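Local coordinates for prolyl-ACP dehydrogenase (Oscillatoria sp., PDB 4IRN), which oxidises the prolyl group carried by an acyl carrier protein, an FAD-dependent step in the biosynthesis of the cyanotoxin anatoxin-a, at residues Gln297-Arg300 / Tyr301-His305; Gln406-Val409 / Ile410-Leu414; Gln44-Phe47 / Arg48-Val51. One frame throughout, in Å; residues are numbered along the deposited sequence.

Contact 1: residues Gln297-Arg300 / Tyr301-His305; sequences QSIR and YARSH. With FAD (flavin-adenine dinucleotide), chain J.
Tyr301 and His305, one helical turn apart, each set an atom over the other's ring. His305 CB sits 3.6 Å above one face of the Tyr301 ring, shifted toward its rim, while Tyr301 OH stands 3.6 Å above one face of the His305 imidazole, over its centre. Both rings leave their backbones with CG opposite the backbone N (chi1 -163° for Tyr301, -164° for His305), which sends them out the same way. Tyr301 also stacks on the ring of His375 and meets that of Tyr378. FAD O2A approaches the His305 ring obliquely and takes a weak hydrogen bond from NE2 at 2.8 Å, bent to 122° at the hydrogen.

The turn carrying these rings is the last of helix 285-304, and His305 is the first residue to leave helical geometry. Arg300 O shows how such an end can be finished: it accepts Ser304 N at 2.9 Å and also Ser304 OG at 2.9 Å, the hydroxyl coming from above the carbonyl plane because OG is turned back beside its own backbone N. Alongside, Ile299 and Arg303 point the same way, with Ile299 CG2 3.8 Å from Arg303 CD; in the second subunit Leu416 packs on Ile299 and Gly415 on Arg303. Ser298, on the inner side, gives its OG to a hydrogen bond with Leu294 O.

FAD is also hydrogen-bonded to Ala377 N and, through His160 O, Thr163 N and Thr195 OG1 among others, to the third subunit. The cofactor thus lies between subunits, and His305 offers its phosphate an imidazole N-H, though in a weak, bent bond, at a helix C terminus, where the backbone carbonyls would probably hold little attraction for an anion.

Contact 2: residues Gln406-Val409 / Ile410-Leu414; sequences QRVV and IAKFL
Phe413 lies alongside Val409, four residues earlier, and its side chain can be traced outward against that one residue. Phe413 CB begins 3.9 Å from Val409 O, and CG keeps much the same separation. At Phe413 CD2 the ring edge comes to 3.2 Å from Val409 O, which lies near the ring plane. One atom further, Phe413 CE2 meets Val409 CG1 at 3.7 Å, so the methyl also faces the ring's edge in its plane rather than a face. Two torsions bring these partners together: Phe413 carries CG beside its backbone N (chi1 -84°), whereas Val409 holds CG1 opposite its own N (chi1 170°), directing the methyl along the helix toward the ring. Val409 O accepts Phe413 N at 3.2 Å as well, so one carbonyl has both the N-H and the aromatic edge of the same residue next to it. Beyond the segments the Phe413 side chain touches Met348.

This i to i+4 pairing occurs on helix 403-414, which closes the helical C-terminal domain of the acyl-CoA dehydrogenase fold. Val408 touches a bound FAD and packs on Gln316 of the second subunit. Arg407 reaches the same subunit with NH1, forming a salt bridge to Glu324 and a hydrogen bond to Asn320 there. Ile410 stretches back along the preceding turn, its CD1 3.4 Å from Gln406 O, and lies between Leu358 of helix 350-375 and Val323 of the second subunit. The amide of Gln406 is folded over, with NE2 making weak hydrogen bonds to Ser400 O and Gly401 O. Lys412 holds CG beside its backbone N (chi1 -60°), which puts CG 3.2 Å from Val408 O; a bend at chi2 then turns the chain outward.

Contact 3: residues Gln44-Phe47 / Arg48-Val51; sequences QIQF and RKKV
Residues Gln44 to Val51 form regular alpha-helix, in which Arg48, Lys49, Lys50 and Val51 each donate their amide to the carbonyl four residues back, the Val51 N to Phe47 O bond measuring 2.9 Å. The main side-chain meeting joins the ends of that last pair. Val51 CG2 lies over one face of the Phe47 ring, 4.1 Å from its centroid and 13° off the ring normal, a CH-pi contact displaced toward CZ, which is 4.0 Å away. Phe47 has CG opposite its backbone N (chi1 -177°), and the ring therefore lies forward along the helix, with one face turned to the valine methyl.

Helix 42-58 is the first of the helical N-terminal domain of the acyl-CoA dehydrogenase fold, and Phe47 and Val51 belong to its inward side: both touch Phe83 of helix 74-83 and Trp88, the indole meeting the phenyl ring at a steep angle, while helix 101-114 adds Ala107 and Leu111. Arg48, extended as far as NE, reaches that last helix too, where its NH2 is hydrogen-bonded to Gln109 OE1 and the guanidinium makes a cation-pi contact with Tyr106. On the exposed side Gln46 and Lys49 run side by side; Gln46, bent at chi2, brings OE1 to 4.1 Å from Lys49 CD, a loose contact with the aliphatic part of the lysine.

In the fold
From the N terminus the chain meets contact 3 first, in the N-terminal helical domain, then passes through the strand-rich middle domain before contact 1 and, near its end, contact 2, both in the C-terminal helical domain. The three follow in series: none nests in or crosses another, and each closes no more than a turn of its own helix. Within one chain they stay apart, contacts 1 and 2 with centres about 39 Å from each other, contacts 1 and 3 about 26 Å. The assembly relates contacts 1 and 2 more directly, since Leu414 of contact 2 packs on Ile299 of the second subunit, a residue of contact 1 there. Both also border bound FAD; contact 3 joins helices within its own domain.

Contact 1: residues Gln297-Arg300 / Tyr301-His305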
ATOM      1  N   GLN A 297      -1.563  24.277  -3.300  1.00 16.53           N
ATOM      2  CA  GLN A 297      -0.288  24.618  -3.936  1.00 16.27           C
ATOM      3  C   GLN A 297       0.029  23.638  -5.052  1.00 22.09           C
ATOM      4  O   GLN A 297       0.513  24.050  -6.113  1.00 23.28           O
ATOM      5  CB  GLN A 297       0.844  24.623  -2.914  1.00 17.35           C
ATOM      6  CG  GLN A 297       1.042  25.997  -2.300  1.00 35.61           C
ATOM      7  CD  GLN A 297       2.138  26.069  -1.272  1.00 53.17           C
ATOM      8  OE1 GLN A 297       2.973  25.166  -1.131  1.00 45.62           O
ATOM      9  NE2 GLN A 297       2.140  27.153  -0.512  1.00 46.66           N
ATOM     10  N   SER A 298      -0.264  22.340  -4.820  1.00 17.38           N
ATOM     11  CA  SER A 298      -0.027  21.271  -5.789  1.00 16.54           C
ATOM     12  C   SER A 298      -1.034  21.302  -6.939  1.00 19.56           C
ATOM     13  O   SER A 298      -0.627  21.050  -8.082  1.00 20.04           O
ATOM     14  CB  SER A 298       0.009  19.909  -5.109  1.00 19.44           C
ATOM     15  OG  SER A 298       1.042  19.841  -4.139  1.00 24.85           O
ATOM     16  N   ILE A 299      -2.333  21.639  -6.655  1.00 13.29           N
ATOM     17  CA  ILE A 299      -3.379  21.796  -7.691  1.00 11.31           C
ATOM     18  C   ILE A 299      -2.926  22.919  -8.639  1.00 14.84           C
ATOM     19  O   ILE A 299      -2.882  22.706  -9.848  1.00 13.41           O
ATOM     20  CB  ILE A 299      -4.822  22.039  -7.135  1.00 12.79           C
ATOM     21  CG1 ILE A 299      -5.337  20.819  -6.362  1.00 12.59           C
ATOM     22  CG2 ILE A 299      -5.796  22.375  -8.276  1.00 12.31           C
ATOM     23  CD1 ILE A 299      -6.517  21.069  -5.440  1.00 13.44           C
ATOM     24  N   ARG A 300      -2.536  24.089  -8.072  1.00 12.14           N
ATOM     25  CA  ARG A 300      -2.038  25.239  -8.827  1.00 12.14           C
ATOM     26  C   ARG A 300      -0.919  24.825  -9.781  1.00 16.02           C
ATOM     27  O   ARG A 300      -0.981  25.166 -10.958  1.00 15.41           O
ATOM     28  CB  ARG A 300      -1.543  26.357  -7.886  1.00 13.06           C
ATOM     29  CG  ARG A 300      -2.647  27.253  -7.346  1.00 25.78           C
ATOM     30  CD  ARG A 300      -2.091  28.450  -6.592  1.00 30.47           C
ATOM     31  NE  ARG A 300      -2.647  28.561  -5.242  1.00 38.19           N
ATOM     32  CZ  ARG A 300      -1.917  28.656  -4.134  1.00 58.13           C
ATOM     33  NH1 ARG A 300      -0.592  28.593  -4.196  1.00 47.89           N
ATOM     34  NH2 ARG A 300      -2.507  28.736  -2.950  1.00 48.52           N
ATOM     35  N   TYR A 301       0.080  24.058  -9.280  1.00 12.95           N
ATOM     36  CA  TYR A 301       1.215  23.577 -10.082  1.00 12.32           C
ATOM     37  C   TYR A 301       0.793  22.564 -11.162  1.00 18.99           C
ATOM     38  O   TYR A 301       1.286  22.635 -12.292  1.00 18.54           O
ATOM     39  CB  TYR A 301       2.322  22.994  -9.188  1.00 11.53           C
ATOM     40  CG  TYR A 301       3.640  22.867  -9.909  1.00 10.59           C
ATOM     41  CD1 TYR A 301       4.500  23.955 -10.020  1.00 11.55           C
ATOM     42  CD2 TYR A 301       4.027  21.660 -10.494  1.00 10.92           C
ATOM     43  CE1 TYR A 301       5.709  23.854 -10.705  1.00 11.92           C
ATOM     44  CE2 TYR A 301       5.239  21.543 -11.173  1.00 11.44           C
ATOM     45  CZ  TYR A 301       6.075  22.647 -11.279  1.00 19.26           C
ATOM     46  OH  TYR A 301       7.276  22.569 -11.934  1.00 21.96           O
ATOM     47  N   ALA A 302      -0.123  21.634 -10.815  1.00 16.76           N
ATOM     48  CA  ALA A 302      -0.624  20.617 -11.745  1.00 16.83           C
ATOM     49  C   ALA A 302      -1.447  21.230 -12.892  1.00 20.81           C
ATOM     50  O   ALA A 302      -1.519  20.652 -13.981  1.00 21.64           O
ATOM     51  CB  ALA A 302      -1.432  19.570 -11.000  1.00 17.59           C
ATOM     52  N   ARG A 303      -2.026  22.411 -12.650  1.00 15.97           N
ATOM     53  CA  ARG A 303      -2.787  23.162 -13.642  1.00 15.55           C
ATOM     54  C   ARG A 303      -1.882  24.111 -14.446  1.00 20.14           C
ATOM     55  O   ARG A 303      -2.090  24.276 -15.643  1.00 19.93           O
ATOM     56  CB  ARG A 303      -3.907  23.933 -12.958  1.00 13.93           C
ATOM     57  CG  ARG A 303      -4.981  23.034 -12.323  1.00 21.01           C
ATOM     58  CD  ARG A 303      -6.052  23.907 -11.715  1.00 27.40           C
ATOM     59  NE  ARG A 303      -6.864  24.418 -12.825  1.00 42.02           N
ATOM     60  CZ  ARG A 303      -8.025  25.055 -12.733  1.00 60.71           C
ATOM     61  NH1 ARG A 303      -8.568  25.295 -11.546  1.00 48.06           N
ATOM     62  NH2 ARG A 303      -8.657  25.454 -13.831  1.00 50.89           N
ATOM     63  N   SER A 304      -0.879  24.710 -13.788  1.00 17.82           N
ATOM     64  CA  SER A 304       0.079  25.644 -14.385  1.00 18.03           C
ATOM     65  C   SER A 304       1.168  24.969 -15.209  1.00 22.02           C
ATOM     66  O   SER A 304       1.385  25.362 -16.352  1.00 21.37           O
ATOM     67  CB  SER A 304       0.732  26.516 -13.314  1.00 22.21           C
ATOM     68  OG  SER A 304      -0.210  27.380 -12.699  1.00 35.53           O
ATOM     69  N   HIS A 305       1.897  24.006 -14.615  1.00 18.91           N
ATOM     70  CA  HIS A 305       3.001  23.341 -15.298  1.00 18.26           C
ATOM     71  C   HIS A 305       2.552  22.460 -16.443  1.00 21.66           C
ATOM     72  O   HIS A 305       1.667  21.620 -16.270  1.00 20.98           O
ATOM     73  CB  HIS A 305       3.924  22.607 -14.327  1.00 18.92           C
ATOM     74  CG  HIS A 305       5.246  22.258 -14.928  1.00 22.44           C
ATOM     75  ND1 HIS A 305       6.131  23.241 -15.349  1.00 24.41           N
ATOM     76  CD2 HIS A 305       5.788  21.047 -15.182  1.00 24.32           C
ATOM     77  CE1 HIS A 305       7.177  22.596 -15.832  1.00 23.89           C
ATOM     78  NE2 HIS A 305       7.023  21.274 -15.742  1.00 24.23           N
TER
HETATM   79  PA  FAD J 400       8.304  17.493 -15.253  1.00 24.02           P
HETATM   80  O1A FAD J 400       8.374  17.249 -16.715  1.00 25.46           O
HETATM   81  O2A FAD J 400       8.249  18.946 -14.757  1.00 23.99           O
HETATM   82  O5B FAD J 400       7.123  16.651 -14.594  1.00 20.93           O
HETATM   83  C5B FAD J 400       6.130  17.277 -13.756  1.00 21.84           C
HETATM   84  C4B FAD J 400       5.391  16.117 -13.149  1.00 22.78           C
HETATM   85  O4B FAD J 400       4.401  15.639 -14.074  1.00 23.91           O
HETATM   86  C3B FAD J 400       6.301  14.943 -12.794  1.00 23.32           C
HETATM   87  O3B FAD J 400       6.227  14.672 -11.403  1.00 23.22           O
HETATM   88  C2B FAD J 400       5.828  13.765 -13.656  1.00 23.26           C
HETATM   89  O2B FAD J 400       5.530  12.676 -12.799  1.00 26.57           O
HETATM   90  C1B FAD J 400       4.519  14.246 -14.286  1.00 22.82           C
HETATM   91  N9A FAD J 400       4.421  13.990 -15.720  1.00 20.47           N
HETATM   92  C8A FAD J 400       4.986  14.720 -16.737  1.00 19.70           C
HETATM   93  N7A FAD J 400       4.793  14.222 -17.935  1.00 18.85           N
HETATM   94  C5A FAD J 400       4.037  13.078 -17.695  1.00 17.84           C
HETATM   95  C6A FAD J 400       3.496  12.096 -18.558  1.00 18.35           C
HETATM   96  N6A FAD J 400       3.689  12.068 -19.876  1.00 18.38           N
HETATM   97  N1A FAD J 400       2.775  11.102 -17.993  1.00 19.30           N
HETATM   98  C2A FAD J 400       2.624  11.093 -16.669  1.00 17.79           C
HETATM   99  N3A FAD J 400       3.094  11.954 -15.765  1.00 17.56           N
HETATM  100  C4A FAD J 400       3.797  12.932 -16.337  1.00 18.96           C
HETATM  101  N1  FAD J 400      19.077  16.286 -16.363  1.00 15.30           N
HETATM  102  C2  FAD J 400      20.131  16.343 -17.268  1.00 17.35           C
HETATM  103  O2  FAD J 400      19.940  16.477 -18.474  1.00 18.45           O
HETATM  104  N3  FAD J 400      21.432  16.261 -16.824  1.00 19.18           N
HETATM  105  C4  FAD J 400      21.818  16.111 -15.514  1.00 19.61           C
HETATM  106  O4  FAD J 400      23.013  16.046 -15.229  1.00 20.28           O
HETATM  107  C4X FAD J 400      20.706  16.056 -14.551  1.00 17.52           C
HETATM  108  N5  FAD J 400      20.997  15.947 -13.272  1.00 16.68           N
HETATM  109  C5X FAD J 400      19.940  15.940 -12.363  1.00 15.75           C
HETATM  110  C6  FAD J 400      20.235  15.809 -11.005  1.00 14.71           C
HETATM  111  C7  FAD J 400      19.235  15.787 -10.041  1.00 14.44           C
HETATM  112  C7M FAD J 400      19.605  15.593  -8.590  1.00 13.49           C
HETATM  113  C8  FAD J 400      17.887  15.913 -10.444  1.00 15.67           C
HETATM  114  C8M FAD J 400      16.761  15.907  -9.440  1.00 17.08           C
HETATM  115  C9  FAD J 400      17.590  16.045 -11.796  1.00 15.32           C
HETATM  116  C9A FAD J 400      18.590  16.056 -12.770  1.00 16.57           C
HETATM  117  N10 FAD J 400      18.323  16.182 -14.161  1.00 17.95           N
HETATM  118  C10 FAD J 400      19.352  16.165 -15.068  1.00 16.35           C
HETATM  119  C1' FAD J 400      16.929  16.404 -14.600  1.00 22.37           C
HETATM  120  C2' FAD J 400      16.064  15.199 -14.262  1.00 25.19           C
HETATM  121  O2' FAD J 400      16.246  14.163 -15.225  1.00 23.20           O
HETATM  122  C3' FAD J 400      14.595  15.602 -14.123  1.00 29.59           C
HETATM  123  O3' FAD J 400      14.150  15.476 -12.774  1.00 30.87           O
HETATM  124  C4' FAD J 400      13.636  14.883 -15.072  1.00 31.69           C
HETATM  125  O4' FAD J 400      14.026  15.274 -16.388  1.00 32.06           O
HETATM  126  C5' FAD J 400      12.196  15.271 -14.808  1.00 33.45           C
HETATM  127  O5' FAD J 400      12.257  16.706 -14.659  1.00 33.63           O
HETATM  128  P   FAD J 400      10.995  17.532 -14.273  1.00 32.50           P
HETATM  129  O1P FAD J 400      10.590  17.360 -12.864  1.00 33.54           O
HETATM  130  O2P FAD J 400      11.409  18.836 -14.927  1.00 33.85           O
HETATM  131  O3P FAD J 400       9.734  16.899 -15.024  1.00 28.74           O

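Contact 2: residues Gln406-Val409 / Ile410-Leu414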
ATOM      1  N   GLN A 406       0.716   3.417  18.933  1.00 22.64           N
ATOM      2  CA  GLN A 406      -0.699   3.774  18.742  1.00 22.31           C
ATOM      3  C   GLN A 406      -1.487   2.525  18.366  1.00 24.13           C
ATOM      4  O   GLN A 406      -2.541   2.280  18.943  1.00 24.23           O
ATOM      5  CB  GLN A 406      -0.881   4.826  17.629  1.00 24.30           C
ATOM      6  CG  GLN A 406       0.151   5.948  17.590  1.00 39.10           C
ATOM      7  CD  GLN A 406      -0.082   7.106  18.540  1.00 49.62           C
ATOM      8  OE1 GLN A 406      -1.138   7.262  19.147  1.00 43.41           O
ATOM      9  NE2 GLN A 406       0.844   8.048  18.520  1.00 40.12           N
ATOM     10  N   ARG A 407      -0.948   1.714  17.416  1.00 20.08           N
ATOM     11  CA  ARG A 407      -1.536   0.452  16.950  1.00 19.19           C
ATOM     12  C   ARG A 407      -1.719  -0.500  18.127  1.00 23.05           C
ATOM     13  O   ARG A 407      -2.787  -1.101  18.252  1.00 23.87           O
ATOM     14  CB  ARG A 407      -0.653  -0.188  15.876  1.00 17.95           C
ATOM     15  CG  ARG A 407      -0.608   0.594  14.575  1.00 26.07           C
ATOM     16  CD  ARG A 407       0.325  -0.029  13.565  1.00 29.05           C
ATOM     17  NE  ARG A 407       0.607   0.866  12.449  1.00 37.66           N
ATOM     18  CZ  ARG A 407      -0.192   1.040  11.401  1.00 51.02           C
ATOM     19  NH1 ARG A 407      -1.347   0.394  11.323  1.00 28.30           N
ATOM     20  NH2 ARG A 407       0.155   1.872  10.427  1.00 44.51           N
ATOM     21  N   VAL A 408      -0.695  -0.591  19.022  1.00 17.61           N
ATOM     22  CA  VAL A 408      -0.728  -1.430  20.227  1.00 17.52           C
ATOM     23  C   VAL A 408      -1.834  -0.910  21.177  1.00 21.21           C
ATOM     24  O   VAL A 408      -2.611  -1.720  21.691  1.00 22.08           O
ATOM     25  CB  VAL A 408       0.669  -1.526  20.908  1.00 21.44           C
ATOM     26  CG1 VAL A 408       0.582  -2.132  22.305  1.00 20.93           C
ATOM     27  CG2 VAL A 408       1.649  -2.314  20.043  1.00 21.24           C
ATOM     28  N   VAL A 409      -1.925   0.431  21.370  1.00 15.06           N
ATOM     29  CA  VAL A 409      -2.934   1.087  22.207  1.00 14.04           C
ATOM     30  C   VAL A 409      -4.347   0.782  21.662  1.00 18.02           C
ATOM     31  O   VAL A 409      -5.209   0.367  22.436  1.00 18.95           O
ATOM     32  CB  VAL A 409      -2.651   2.607  22.368  1.00 17.96           C
ATOM     33  CG1 VAL A 409      -3.824   3.337  23.032  1.00 17.77           C
ATOM     34  CG2 VAL A 409      -1.361   2.847  23.154  1.00 17.64           C
ATOM     35  N   ILE A 410      -4.559   0.921  20.332  1.00 12.87           N
ATOM     36  CA  ILE A 410      -5.840   0.642  19.674  1.00 12.01           C
ATOM     37  C   ILE A 410      -6.238  -0.822  19.882  1.00 16.07           C
ATOM     38  O   ILE A 410      -7.374  -1.096  20.289  1.00 16.32           O
ATOM     39  CB  ILE A 410      -5.857   1.096  18.172  1.00 14.84           C
ATOM     40  CG1 ILE A 410      -5.680   2.640  18.052  1.00 14.55           C
ATOM     41  CG2 ILE A 410      -7.141   0.625  17.429  1.00 14.65           C
ATOM     42  CD1 ILE A 410      -5.063   3.129  16.761  1.00 12.01           C
ATOM     43  N   ALA A 411      -5.285  -1.752  19.669  1.00 12.02           N
ATOM     44  CA  ALA A 411      -5.490  -3.193  19.845  1.00 11.39           C
ATOM     45  C   ALA A 411      -5.969  -3.545  21.263  1.00 15.85           C
ATOM     46  O   ALA A 411      -6.861  -4.382  21.399  1.00 14.42           O
ATOM     47  CB  ALA A 411      -4.216  -3.948  19.510  1.00 11.61           C
ATOM     48  N   LYS A 412      -5.412  -2.872  22.306  1.00 14.04           N
ATOM     49  CA  LYS A 412      -5.779  -3.075  23.717  1.00 14.27           C
ATOM     50  C   LYS A 412      -7.217  -2.647  23.957  1.00 18.10           C
ATOM     51  O   LYS A 412      -7.953  -3.380  24.609  1.00 16.92           O
ATOM     52  CB  LYS A 412      -4.824  -2.345  24.674  1.00 17.39           C
ATOM     53  CG  LYS A 412      -3.366  -2.781  24.585  1.00 37.31           C
ATOM     54  CD  LYS A 412      -3.020  -3.915  25.515  1.00 51.69           C
ATOM     55  CE  LYS A 412      -1.625  -4.437  25.275  1.00 64.54           C
ATOM     56  NZ  LYS A 412      -1.330  -5.608  26.146  1.00 73.87           N
ATOM     57  N   PHE A 413      -7.633  -1.487  23.385  1.00 16.68           N
ATOM     58  CA  PHE A 413      -9.009  -0.974  23.472  1.00 17.24           C
ATOM     59  C   PHE A 413     -10.017  -1.912  22.803  1.00 23.63           C
ATOM     60  O   PHE A 413     -11.172  -1.952  23.220  1.00 23.98           O
ATOM     61  CB  PHE A 413      -9.115   0.430  22.866  1.00 18.89           C
ATOM     62  CG  PHE A 413      -8.727   1.529  23.822  1.00 20.77           C
ATOM     63  CD1 PHE A 413      -9.610   1.963  24.802  1.00 23.66           C
ATOM     64  CD2 PHE A 413      -7.482   2.141  23.737  1.00 23.11           C
ATOM     65  CE1 PHE A 413      -9.245   2.972  25.692  1.00 24.59           C
ATOM     66  CE2 PHE A 413      -7.119   3.150  24.627  1.00 25.86           C
ATOM     67  CZ  PHE A 413      -8.000   3.556  25.602  1.00 23.90           C
ATOM     68  N   LEU A 414      -9.576  -2.667  21.775  1.00 21.13           N
ATOM     69  CA  LEU A 414     -10.403  -3.629  21.048  1.00 20.71           C
ATOM     70  C   LEU A 414     -10.608  -4.905  21.859  1.00 26.04           C
ATOM     71  O   LEU A 414     -11.554  -5.643  21.606  1.00 26.60           O
ATOM     72  CB  LEU A 414      -9.805  -3.947  19.667  1.00 20.39           C
ATOM     73  CG  LEU A 414      -9.813  -2.816  18.625  1.00 24.56           C
ATOM     74  CD1 LEU A 414      -9.045  -3.220  17.370  1.00 24.75           C
ATOM     75  CD2 LEU A 414     -11.227  -2.406  18.263  1.00 25.65           C
TER

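Contact 3: residues Gln44-Phe47 / Arg48-Val51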
ATOM      1  N   GLN A  44     -17.042  31.214  13.815  1.00 21.37           N
ATOM      2  CA  GLN A  44     -15.982  30.217  13.695  1.00 20.37           C
ATOM      3  C   GLN A  44     -15.251  30.389  12.353  1.00 24.16           C
ATOM      4  O   GLN A  44     -14.016  30.330  12.342  1.00 24.16           O
ATOM      5  CB  GLN A  44     -16.556  28.800  13.844  1.00 21.43           C
ATOM      6  CG  GLN A  44     -17.030  28.511  15.264  1.00 29.61           C
ATOM      7  CD  GLN A  44     -17.750  27.198  15.386  1.00 34.52           C
ATOM      8  OE1 GLN A  44     -18.822  26.994  14.810  1.00 27.61           O
ATOM      9  NE2 GLN A  44     -17.194  26.290  16.168  1.00 19.73           N
ATOM     10  N   ILE A  45     -16.008  30.631  11.228  1.00 19.53           N
ATOM     11  CA  ILE A  45     -15.436  30.885   9.891  1.00 19.07           C
ATOM     12  C   ILE A  45     -14.575  32.167   9.968  1.00 23.96           C
ATOM     13  O   ILE A  45     -13.418  32.156   9.533  1.00 22.75           O
ATOM     14  CB  ILE A  45     -16.510  31.027   8.761  1.00 21.81           C
ATOM     15  CG1 ILE A  45     -17.546  29.872   8.700  1.00 22.50           C
ATOM     16  CG2 ILE A  45     -15.891  31.345   7.386  1.00 20.76           C
ATOM     17  CD1 ILE A  45     -17.097  28.519   8.188  1.00 31.34           C
ATOM     18  N   GLN A  46     -15.148  33.252  10.538  1.00 21.22           N
ATOM     19  CA  GLN A  46     -14.490  34.551  10.704  1.00 21.27           C
ATOM     20  C   GLN A  46     -13.278  34.522  11.604  1.00 22.56           C
ATOM     21  O   GLN A  46     -12.294  35.172  11.288  1.00 23.35           O
ATOM     22  CB  GLN A  46     -15.460  35.655  11.178  1.00 23.57           C
ATOM     23  CG  GLN A  46     -16.494  36.176  10.167  1.00 50.95           C
ATOM     24  CD  GLN A  46     -15.899  36.697   8.882  1.00 80.14           C
ATOM     25  OE1 GLN A  46     -15.830  35.993   7.866  1.00 74.23           O
ATOM     26  NE2 GLN A  46     -15.552  37.971   8.875  1.00 79.02           N
ATOM     27  N   PHE A  47     -13.331  33.788  12.724  1.00 15.53           N
ATOM     28  CA  PHE A  47     -12.188  33.688  13.644  1.00 14.37           C
ATOM     29  C   PHE A  47     -11.010  32.958  13.015  1.00 20.59           C
ATOM     30  O   PHE A  47      -9.871  33.410  13.160  1.00 20.48           O
ATOM     31  CB  PHE A  47     -12.570  33.085  15.010  1.00 15.25           C
ATOM     32  CG  PHE A  47     -11.428  33.031  16.003  1.00 15.89           C
ATOM     33  CD1 PHE A  47     -10.810  34.193  16.444  1.00 18.59           C
ATOM     34  CD2 PHE A  47     -10.971  31.817  16.497  1.00 17.71           C
ATOM     35  CE1 PHE A  47      -9.739  34.142  17.342  1.00 19.51           C
ATOM     36  CE2 PHE A  47      -9.912  31.767  17.412  1.00 20.52           C
ATOM     37  CZ  PHE A  47      -9.307  32.930  17.831  1.00 18.61           C
ATOM     38  N   ARG A  48     -11.283  31.843  12.296  1.00 17.43           N
ATOM     39  CA  ARG A  48     -10.267  31.062  11.582  1.00 16.43           C
ATOM     40  C   ARG A  48      -9.636  31.923  10.483  1.00 21.56           C
ATOM     41  O   ARG A  48      -8.415  31.895  10.313  1.00 22.29           O
ATOM     42  CB  ARG A  48     -10.873  29.771  11.009  1.00 13.14           C
ATOM     43  CG  ARG A  48      -9.847  28.809  10.424  1.00 15.46           C
ATOM     44  CD  ARG A  48     -10.500  27.664   9.683  1.00 15.15           C
ATOM     45  NE  ARG A  48      -9.562  26.972   8.798  1.00 20.92           N
ATOM     46  CZ  ARG A  48      -9.436  27.216   7.497  1.00 33.68           C
ATOM     47  NH1 ARG A  48     -10.183  28.144   6.913  1.00 24.83           N
ATOM     48  NH2 ARG A  48      -8.554  26.542   6.772  1.00 17.78           N
ATOM     49  N   LYS A  49     -10.464  32.712   9.779  1.00 18.28           N
ATOM     50  CA  LYS A  49     -10.048  33.638   8.720  1.00 18.00           C
ATOM     51  C   LYS A  49      -9.143  34.721   9.320  1.00 21.61           C
ATOM     52  O   LYS A  49      -8.158  35.100   8.695  1.00 22.35           O
ATOM     53  CB  LYS A  49     -11.272  34.265   8.025  1.00 20.90           C
ATOM     54  CG  LYS A  49     -10.988  34.833   6.645  1.00 41.14           C
ATOM     55  CD  LYS A  49     -12.174  35.647   6.125  1.00 53.85           C
ATOM     56  CE  LYS A  49     -11.879  36.325   4.805  1.00 67.01           C
ATOM     57  NZ  LYS A  49     -10.934  37.471   4.948  1.00 75.48           N
ATOM     58  N   LYS A  50      -9.458  35.186  10.545  1.00 16.19           N
ATOM     59  CA  LYS A  50      -8.676  36.180  11.287  1.00 15.46           C
ATOM     60  C   LYS A  50      -7.317  35.582  11.700  1.00 20.09           C
ATOM     61  O   LYS A  50      -6.305  36.292  11.653  1.00 19.15           O
ATOM     62  CB  LYS A  50      -9.465  36.661  12.519  1.00 17.04           C
ATOM     63  CG  LYS A  50      -8.851  37.841  13.265  1.00 16.17           C
ATOM     64  CD  LYS A  50      -9.508  38.035  14.618  1.00 19.08           C
ATOM     65  CE  LYS A  50      -8.753  39.001  15.492  1.00 28.81           C
ATOM     66  NZ  LYS A  50      -9.238  38.955  16.894  1.00 48.59           N
ATOM     67  N   VAL A  51      -7.302  34.271  12.083  1.00 17.22           N
ATOM     68  CA  VAL A  51      -6.096  33.523  12.467  1.00 16.51           C
ATOM     69  C   VAL A  51      -5.163  33.389  11.247  1.00 20.06           C
ATOM     70  O   VAL A  51      -3.970  33.669  11.379  1.00 20.33           O
ATOM     71  CB  VAL A  51      -6.419  32.155  13.136  1.00 20.32           C
ATOM     72  CG1 VAL A  51      -5.151  31.337  13.380  1.00 20.17           C
ATOM     73  CG2 VAL A  51      -7.173  32.346  14.451  1.00 20.00           C
TER